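Local coordinates for protein pngf-ii (Elizabethkingia meningoseptica, PDB 4R4X) that probably removes N-linked glycans from glycoproteins, cleaving the amide bond between the glycan and its asparagine as a peptide:N-glycosidase of the PNGase F family, at residues V234-K239 with H358-E363; M300-P305 with T326-D331. One frame throughout, in Å; residues are numbered along the deposited sequence.

Interaction 1: V234-K239 with H358-E363; sequences VELKQK and HQISLE
Glu235 and Glu363, Lys237 and Ser361, and Lys239 and Gln359 form three antiparallel hydrogen-bonded pairs, each joined by two backbone N-H...O bonds. The bond from Glu235 N to Glu363 O is almost straight. One side-chain bond joins the strands where 234-239 ends and 358-363 begins: Gln238 NE2 donates to His358 ND1 over 3.1 Å. The amide nitrogen lies in the imidazole plane, at the ring edge, although the amide and ring planes are 47° apart. The bond itself is bent, to 142° at the hydrogen. Asp243 bonds NE2 of the same ring and Thr326 bonds Gln238 OE1, so both flat groups are fixed at their two polar ends and their rotation is set.

On the partly exposed face, Glu235 and Glu363 extend side by side, with OE2 and OE1 4.0 Å apart. A water donates to both oxygens, 2.7 Å from each of Glu235 OE2 and Glu363 OE1, and probably eases the repulsion between the carboxylates. Lys239 runs alongside Gln359, its CE 3.6 Å from Gln359 NE2; Asn241 bonds both Lys239 NZ and Gln359 OE1.

The other face is buried and largely apolar. Leu362 CD1 touches Val234 CG2 at 3.6 Å, and Leu236 CD1 meets Ile360 CD1 at the same separation. Ile360 CD1 reaches Leu236 because CG1 is set between the isoleucine's backbone N and carbonyl carbon (chi1 75°) and the chain is extended beyond.

These are the two inner strands of a four-stranded antiparallel sheet, part of the beta-sandwich architecture of the PNGase F fold. Strand 326-331 flanks 234-239, strand 186-196 flanks 358-363, and Ile360 packs on Ala348 and Ile350 of strand 343-350 in the facing sheet.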
ATOM      1  N   VAL A 234      -0.882   3.787   1.767  1.00 12.27           N
ATOM      2  CA  VAL A 234      -0.117   4.845   1.154  1.00 12.13           C
ATOM      3  C   VAL A 234       1.316   4.391   1.115  1.00 12.13           C
ATOM      4  O   VAL A 234       1.817   3.879   2.120  1.00 11.77           O
ATOM      5  CB  VAL A 234      -0.261   6.180   1.909  1.00 12.41           C
ATOM      6  CG1 VAL A 234       0.111   6.053   3.389  1.00 12.61           C
ATOM      7  CG2 VAL A 234       0.564   7.261   1.236  1.00 12.69           C
ATOM      8  N   GLU A 235       1.956   4.560  -0.047  1.00 12.77           N
ATOM      9  CA  GLU A 235       3.351   4.136  -0.247  1.00 13.69           C
ATOM     10  C   GLU A 235       4.250   5.240  -0.790  1.00 13.18           C
ATOM     11  O   GLU A 235       3.972   5.847  -1.828  1.00 11.93           O
ATOM     12  CB  GLU A 235       3.439   2.923  -1.166  1.00 14.82           C
ATOM     13  CG  GLU A 235       4.855   2.318  -1.240  1.00 16.26           C
ATOM     14  CD  GLU A 235       4.871   0.978  -1.975  1.00 17.63           C
ATOM     15  OE1 GLU A 235       5.549   0.040  -1.524  1.00 18.88           O
ATOM     16  OE2 GLU A 235       4.204   0.860  -3.022  1.00 19.89           O
ATOM     17  N   LEU A 236       5.349   5.477  -0.077  1.00 13.41           N
ATOM     18  CA  LEU A 236       6.318   6.495  -0.428  1.00 13.94           C
ATOM     19  C   LEU A 236       7.681   5.839  -0.600  1.00 14.39           C
ATOM     20  O   LEU A 236       8.046   4.928   0.179  1.00 14.11           O
ATOM     21  CB  LEU A 236       6.383   7.560   0.678  1.00 15.13           C
ATOM     22  CG  LEU A 236       7.348   8.719   0.352  1.00 16.87           C
ATOM     23  CD1 LEU A 236       6.754  10.072   0.676  1.00 18.65           C
ATOM     24  CD2 LEU A 236       8.670   8.543   1.049  1.00 18.44           C
ATOM     25  N   LYS A 237       8.423   6.289  -1.609  1.00 13.74           N
ATOM     26  CA  LYS A 237       9.802   5.851  -1.818  1.00 14.23           C
ATOM     27  C   LYS A 237      10.659   7.101  -1.792  1.00 13.76           C
ATOM     28  O   LYS A 237      10.260   8.131  -2.305  1.00 13.74           O
ATOM     29  CB  LYS A 237       9.969   5.137  -3.168  1.00 15.60           C
ATOM     30  CG  LYS A 237       9.044   3.977  -3.453  1.00 18.17           C
ATOM     31  CD  LYS A 237       9.211   2.811  -2.490  1.00 19.08           C
ATOM     32  CE  LYS A 237       8.265   1.661  -2.864  1.00 20.25           C
ATOM     33  NZ  LYS A 237       8.622   1.068  -4.189  1.00 20.98           N
ATOM     34  N   GLN A 238      11.818   7.039  -1.162  1.00 13.25           N
ATOM     35  CA  GLN A 238      12.632   8.237  -0.921  1.00 12.98           C
ATOM     36  C   GLN A 238      14.111   7.940  -1.118  1.00 13.01           C
ATOM     37  O   GLN A 238      14.553   6.838  -0.862  1.00 12.64           O
ATOM     38  CB  GLN A 238      12.401   8.734   0.514  1.00 12.68           C
ATOM     39  CG  GLN A 238      13.305   9.850   1.013  1.00 12.71           C
ATOM     40  CD  GLN A 238      14.627   9.377   1.604  1.00 13.70           C
ATOM     41  OE1 GLN A 238      14.750   8.255   2.085  1.00 14.08           O
ATOM     42  NE2 GLN A 238      15.616  10.245   1.593  1.00 13.89           N
ATOM     43  N   LYS A 239      14.860   8.945  -1.567  1.00 14.13           N
ATOM     44  CA  LYS A 239      16.309   8.965  -1.465  1.00 14.49           C
ATOM     45  C   LYS A 239      16.811  10.387  -1.346  1.00 13.56           C
ATOM     46  O   LYS A 239      16.083  11.339  -1.641  1.00 13.03           O
ATOM     47  CB  LYS A 239      16.954   8.300  -2.677  1.00 16.70           C
ATOM     48  CG  LYS A 239      16.916   9.134  -3.946  1.00 19.46           C
ATOM     49  CD  LYS A 239      17.495   8.320  -5.094  1.00 22.58           C
ATOM     50  CE  LYS A 239      17.252   8.967  -6.442  1.00 25.34           C
ATOM     51  NZ  LYS A 239      18.341   9.914  -6.795  1.00 28.70           N
ATOM     52  N   HIS A 358      16.007  15.967  -1.542  1.00 13.58           N
ATOM     53  CA  HIS A 358      15.508  14.602  -1.608  1.00 13.09           C
ATOM     54  C   HIS A 358      14.676  14.435  -2.857  1.00 13.19           C
ATOM     55  O   HIS A 358      14.216  15.414  -3.439  1.00 13.36           O
ATOM     56  CB  HIS A 358      14.605  14.283  -0.405  1.00 13.04           C
ATOM     57  CG  HIS A 358      15.293  14.450   0.900  1.00 12.89           C
ATOM     58  ND1 HIS A 358      15.737  13.380   1.640  1.00 13.43           N
ATOM     59  CD2 HIS A 358      15.671  15.560   1.574  1.00 12.30           C
ATOM     60  CE1 HIS A 358      16.321  13.823   2.739  1.00 13.22           C
ATOM     61  NE2 HIS A 358      16.308  15.139   2.711  1.00 12.93           N
ATOM     62  N   GLN A 359      14.485  13.188  -3.265  1.00 14.00           N
ATOM     63  CA  GLN A 359      13.569  12.829  -4.337  1.00 15.59           C
ATOM     64  C   GLN A 359      12.602  11.780  -3.777  1.00 15.24           C
ATOM     65  O   GLN A 359      13.049  10.820  -3.136  1.00 14.01           O
ATOM     66  CB  GLN A 359      14.367  12.217  -5.475  1.00 17.48           C
ATOM     67  CG  GLN A 359      13.631  12.115  -6.760  1.00 21.18           C
ATOM     68  CD  GLN A 359      14.613  11.746  -7.844  1.00 23.35           C
ATOM     69  OE1 GLN A 359      15.437  12.563  -8.234  1.00 25.20           O
ATOM     70  NE2 GLN A 359      14.588  10.501  -8.262  1.00 24.02           N
ATOM     71  N   ILE A 360      11.304  11.962  -4.011  1.00 14.46           N
ATOM     72  CA  ILE A 360      10.320  10.947  -3.640  1.00 14.45           C
ATOM     73  C   ILE A 360       9.349  10.571  -4.765  1.00 14.17           C
ATOM     74  O   ILE A 360       9.197  11.293  -5.774  1.00 13.23           O
ATOM     75  CB  ILE A 360       9.467  11.370  -2.413  1.00 15.63           C
ATOM     76  CG1 ILE A 360       8.432  12.413  -2.824  1.00 17.13           C
ATOM     77  CG2 ILE A 360      10.354  11.883  -1.299  1.00 15.88           C
ATOM     78  CD1 ILE A 360       7.353  12.668  -1.807  1.00 19.37           C
ATOM     79  N   SER A 361       8.725   9.410  -4.562  1.00 13.75           N
ATOM     80  CA  SER A 361       7.528   8.984  -5.259  1.00 14.01           C
ATOM     81  C   SER A 361       6.479   8.666  -4.206  1.00 13.09           C
ATOM     82  O   SER A 361       6.823   8.297  -3.090  1.00 13.21           O
ATOM     83  CB  SER A 361       7.802   7.755  -6.132  1.00 15.31           C
ATOM     84  OG  SER A 361       8.785   8.096  -7.127  1.00 17.81           O
ATOM     85  N   LEU A 362       5.215   8.821  -4.570  1.00 12.76           N
ATOM     86  CA  LEU A 362       4.105   8.604  -3.661  1.00 12.89           C
ATOM     87  C   LEU A 362       2.853   8.167  -4.413  1.00 13.72           C
ATOM     88  O   LEU A 362       2.492   8.775  -5.443  1.00 13.95           O
ATOM     89  CB  LEU A 362       3.801   9.891  -2.914  1.00 12.89           C
ATOM     90  CG  LEU A 362       2.619   9.882  -1.960  1.00 12.70           C
ATOM     91  CD1 LEU A 362       2.964   9.003  -0.781  1.00 12.62           C
ATOM     92  CD2 LEU A 362       2.307  11.308  -1.528  1.00 12.74           C
ATOM     93  N   GLU A 363       2.184   7.141  -3.884  1.00 13.53           N
ATOM     94  CA  GLU A 363       0.899   6.687  -4.403  1.00 13.96           C
ATOM     95  C   GLU A 363       0.022   6.159  -3.270  1.00 14.18           C
ATOM     96  O   GLU A 363       0.509   5.849  -2.173  1.00 13.69           O
ATOM     97  CB  GLU A 363       1.099   5.619  -5.501  1.00 14.86           C
ATOM     98  CG  GLU A 363       1.654   4.287  -5.005  1.00 16.20           C
ATOM     99  CD  GLU A 363       1.986   3.299  -6.116  1.00 18.34           C
ATOM    100  OE1 GLU A 363       1.744   2.084  -5.927  1.00 18.00           O
ATOM    101  OE2 GLU A 363       2.483   3.721  -7.187  1.00 20.52           O
TER
HETATM  102  O   HOH W   1       1.503   0.896  -3.494  1.00 21.37           O

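Interaction 2: M300-P305 with T326-D331; sequences MRFFTP and TPYRQD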
HETATM    1  N   MSE A 300       0.964   9.581   7.149  1.00 14.44           N
HETATM    2  CA  MSE A 300       2.164   8.789   7.488  0.50 15.37           C
HETATM    3  C   MSE A 300       3.220   9.741   7.977  1.00 14.44           C
HETATM    4  O   MSE A 300       3.580  10.671   7.270  1.00 14.76           O
HETATM    5  CB  MSE A 300       2.706   8.044   6.248  0.50 17.05           C
HETATM    6  CG  MSE A 300       4.033   7.307   6.487  0.50 19.08           C
HETATM    7 SE   MSE A 300       5.140   7.174   4.846  0.50 23.18          SE
HETATM    8  CE  MSE A 300       3.729   6.788   3.530  0.50 21.84           C
ATOM      9  N   ARG A 301       3.724   9.528   9.200  1.00 13.47           N
ATOM     10  CA  ARG A 301       4.861  10.256   9.728  1.00 14.14           C
ATOM     11  C   ARG A 301       6.075   9.356   9.548  1.00 13.79           C
ATOM     12  O   ARG A 301       6.043   8.170   9.930  1.00 14.05           O
ATOM     13  CB  ARG A 301       4.650  10.607  11.213  1.00 15.39           C
ATOM     14  CG  ARG A 301       5.882  11.157  11.940  1.00 16.92           C
ATOM     15  CD  ARG A 301       5.866  12.644  12.240  1.00 16.52           C
ATOM     16  NE  ARG A 301       4.644  13.106  12.902  1.00 16.31           N
ATOM     17  CZ  ARG A 301       4.402  13.180  14.215  1.00 15.86           C
ATOM     18  NH1 ARG A 301       5.290  12.800  15.124  1.00 15.71           N
ATOM     19  NH2 ARG A 301       3.207  13.612  14.627  1.00 14.96           N
ATOM     20  N   PHE A 302       7.126   9.895   8.921  1.00 13.22           N
ATOM     21  CA  PHE A 302       8.315   9.116   8.616  1.00 12.60           C
ATOM     22  C   PHE A 302       9.555   9.966   8.830  1.00 12.68           C
ATOM     23  O   PHE A 302       9.491  11.204   8.896  1.00 12.88           O
ATOM     24  CB  PHE A 302       8.287   8.533   7.181  1.00 12.30           C
ATOM     25  CG  PHE A 302       8.379   9.568   6.080  1.00 12.76           C
ATOM     26  CD1 PHE A 302       7.242  10.262   5.651  1.00 12.92           C
ATOM     27  CD2 PHE A 302       9.596   9.841   5.450  1.00 12.63           C
ATOM     28  CE1 PHE A 302       7.327  11.222   4.647  1.00 13.55           C
ATOM     29  CE2 PHE A 302       9.687  10.806   4.444  1.00 13.50           C
ATOM     30  CZ  PHE A 302       8.555  11.495   4.036  1.00 12.91           C
ATOM     31  N   PHE A 303      10.694   9.292   8.952  1.00 11.70           N
ATOM     32  CA  PHE A 303      11.952   9.990   9.094  1.00 11.13           C
ATOM     33  C   PHE A 303      12.899   9.486   8.045  1.00 10.73           C
ATOM     34  O   PHE A 303      13.034   8.283   7.882  1.00 11.18           O
ATOM     35  CB  PHE A 303      12.473   9.805  10.505  1.00 11.23           C
ATOM     36  CG  PHE A 303      11.612  10.494  11.511  1.00 11.35           C
ATOM     37  CD1 PHE A 303      10.462   9.887  11.975  1.00 11.40           C
ATOM     38  CD2 PHE A 303      11.870  11.805  11.857  1.00 11.60           C
ATOM     39  CE1 PHE A 303       9.587  10.556  12.820  1.00 11.87           C
ATOM     40  CE2 PHE A 303      11.024  12.478  12.736  1.00 12.60           C
ATOM     41  CZ  PHE A 303       9.864  11.861  13.199  1.00 11.76           C
ATOM     42  N   THR A 304      13.546  10.394   7.324  1.00 11.07           N
ATOM     43  CA  THR A 304      14.542   9.969   6.319  1.00 11.39           C
ATOM     44  C   THR A 304      15.769   9.398   7.007  1.00 11.37           C
ATOM     45  O   THR A 304      16.116   9.781   8.134  1.00 11.57           O
ATOM     46  CB  THR A 304      14.988  11.068   5.330  1.00 11.71           C
ATOM     47  OG1 THR A 304      15.858  12.007   5.983  1.00 12.19           O
ATOM     48  CG2 THR A 304      13.815  11.780   4.713  1.00 11.99           C
ATOM     49  N   PRO A 305      16.418   8.440   6.348  1.00 11.35           N
ATOM     50  CA  PRO A 305      17.688   8.017   6.845  1.00 11.63           C
ATOM     51  C   PRO A 305      18.745   9.081   6.533  1.00 11.48           C
ATOM     52  O   PRO A 305      18.420  10.098   5.955  1.00 11.22           O
ATOM     53  CB  PRO A 305      17.901   6.695   6.114  1.00 11.76           C
ATOM     54  CG  PRO A 305      17.264   6.911   4.795  1.00 11.47           C
ATOM     55  CD  PRO A 305      16.070   7.767   5.084  1.00 11.82           C
ATOM     56  N   THR A 326      14.658   4.278   0.303  1.00 13.00           N
ATOM     57  CA  THR A 326      13.892   3.908   1.467  1.00 12.71           C
ATOM     58  C   THR A 326      12.438   3.822   1.094  1.00 12.70           C
ATOM     59  O   THR A 326      11.900   4.791   0.575  1.00 12.78           O
ATOM     60  CB  THR A 326      13.950   4.941   2.584  1.00 12.74           C
ATOM     61  OG1 THR A 326      15.243   5.547   2.616  1.00 13.72           O
ATOM     62  CG2 THR A 326      13.606   4.277   3.914  1.00 12.41           C
ATOM     63  N   PRO A 327      11.805   2.665   1.349  1.00 12.27           N
ATOM     64  CA  PRO A 327      10.380   2.536   1.165  1.00 12.32           C
ATOM     65  C   PRO A 327       9.632   2.661   2.489  1.00 12.34           C
ATOM     66  O   PRO A 327      10.115   2.178   3.522  1.00 11.52           O
ATOM     67  CB  PRO A 327      10.244   1.129   0.642  1.00 12.39           C
ATOM     68  CG  PRO A 327      11.335   0.373   1.365  1.00 12.37           C
ATOM     69  CD  PRO A 327      12.417   1.366   1.676  1.00 12.11           C
ATOM     70  N   TYR A 328       8.471   3.305   2.423  1.00 12.16           N
ATOM     71  CA  TYR A 328       7.575   3.457   3.553  1.00 12.08           C
ATOM     72  C   TYR A 328       6.152   3.181   3.084  1.00 12.36           C
ATOM     73  O   TYR A 328       5.671   3.815   2.141  1.00 13.38           O
ATOM     74  CB  TYR A 328       7.616   4.873   4.106  1.00 12.50           C
ATOM     75  CG  TYR A 328       8.975   5.488   4.394  1.00 12.68           C
ATOM     76  CD1 TYR A 328       9.702   6.104   3.386  1.00 12.83           C
ATOM     77  CD2 TYR A 328       9.495   5.516   5.694  1.00 12.72           C
ATOM     78  CE1 TYR A 328      10.911   6.731   3.650  1.00 13.24           C
ATOM     79  CE2 TYR A 328      10.717   6.123   5.963  1.00 13.21           C
ATOM     80  CZ  TYR A 328      11.415   6.729   4.935  1.00 13.26           C
ATOM     81  OH  TYR A 328      12.615   7.370   5.170  1.00 14.04           O
ATOM     82  N   ARG A 329       5.462   2.272   3.752  1.00 11.65           N
ATOM     83  CA  ARG A 329       4.086   1.999   3.393  1.00 12.21           C
ATOM     84  C   ARG A 329       3.259   1.814   4.651  1.00 12.20           C
ATOM     85  O   ARG A 329       3.591   0.987   5.518  1.00 11.18           O
ATOM     86  CB  ARG A 329       3.984   0.765   2.487  1.00 12.39           C
ATOM     87  CG  ARG A 329       2.601   0.564   1.847  1.00 12.98           C
ATOM     88  CD  ARG A 329       2.565  -0.644   0.907  1.00 13.61           C
ATOM     89  NE  ARG A 329       1.366  -0.683   0.050  1.00 14.57           N
ATOM     90  CZ  ARG A 329       0.933  -1.756  -0.614  1.00 15.63           C
ATOM     91  NH1 ARG A 329       1.564  -2.924  -0.512  1.00 15.42           N
ATOM     92  NH2 ARG A 329      -0.164  -1.685  -1.381  1.00 15.86           N
ATOM     93  N   GLN A 330       2.170   2.572   4.722  1.00 12.04           N
ATOM     94  CA  GLN A 330       1.271   2.538   5.867  1.00 13.34           C
ATOM     95  C   GLN A 330      -0.183   2.228   5.458  1.00 13.08           C
ATOM     96  O   GLN A 330      -0.708   2.768   4.470  1.00 12.88           O
ATOM     97  CB  GLN A 330       1.289   3.884   6.569  1.00 14.71           C
ATOM     98  CG  GLN A 330       0.403   3.902   7.824  1.00 16.52           C
ATOM     99  CD  GLN A 330       0.797   4.935   8.842  1.00 17.87           C
ATOM    100  OE1 GLN A 330      -0.053   5.628   9.452  1.00 23.74           O
ATOM    101  NE2 GLN A 330       2.052   5.054   9.054  1.00 17.79           N
ATOM    102  N   ASP A 331      -0.807   1.369   6.239  1.00 13.19           N
ATOM    103  CA  ASP A 331      -2.243   1.063   6.160  1.00 12.50           C
ATOM    104  C   ASP A 331      -2.977   2.271   6.726  1.00 12.80           C
ATOM    105  O   ASP A 331      -2.726   2.673   7.854  1.00 13.51           O
ATOM    106  CB  ASP A 331      -2.484  -0.180   6.986  1.00 12.79           C
ATOM    107  CG  ASP A 331      -3.940  -0.665   6.986  1.00 12.70           C
ATOM    108  OD1 ASP A 331      -4.861   0.068   6.541  1.00 12.57           O
ATOM    109  OD2 ASP A 331      -4.135  -1.800   7.476  1.00 12.76           O
TER
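Tyr328 lies across Phe302 at about a right angle, with the edge of the phenylalanine ring turned toward the tyrosine face. The centroids are 4.8 Å apart and the planes meet at 50°, an inclined edge-to-face pair. Phe302 CD2 stands 3.6 Å above the tyrosine plane, displaced toward the rim, while Phe302 CB makes a CH-pi contact over the ring, 4.0 Å from the centroid of Tyr328. With CB placed over the ring by the backbone, a chi1 of 67° swings the phenyl group so that CD2 also comes down on the tyrosine.

Met300, present as selenomethionine, also crosses Tyr328 nearly perpendicularly: in the conformer given here, one of two modelled, SE lies 3.5 Å from Tyr328 CB and oblique to the ring, a Met-aromatic contact. The axes of the two short strand segments come within 8.3 Å, as befits strands from the two facing layers of a beta sandwich, and side chains fill the interval. Met300 and Phe302 lie on strand 297-303 of the larger sheet; 326-331 is an outermost strand of the four-stranded one, where Tyr328 also packs on Leu236.

The phenol spans the layers to donate from Tyr328 OH to Phe303 O, 2.9 Å away. It approaches from above the carbonyl plane, with a C=O...donor angle of 115°. Beyond the hydroxyl, Pro305 and Thr326 reach toward each other tip to tip, Pro305 CG lying 3.3 Å from Thr326 OG1, a hydroxyl hydrogen-bonded to Gln238.

Overall arrangement
Strand 231-240 comes first of the four strands involved, after an N-terminal domain and strand 186-196; then come strand 297-303 with the residues running on to Pro305, and strand 326-331, before strand 358-367 returns beside the first. Interaction 1 thus closes a loop of 118 residues, within which interaction 2 closes a shorter one of 20, nested with no crossing. The former joins neighbours within the four-stranded sheet; the latter spans from that sheet to the larger sheet that faces it. Their centres are 8 Å apart, and strand 231-240, paired on its other side with 326-331, connects them directly: Leu236 N lies 2.8 Å from Tyr328 O, a probable hydrogen bond.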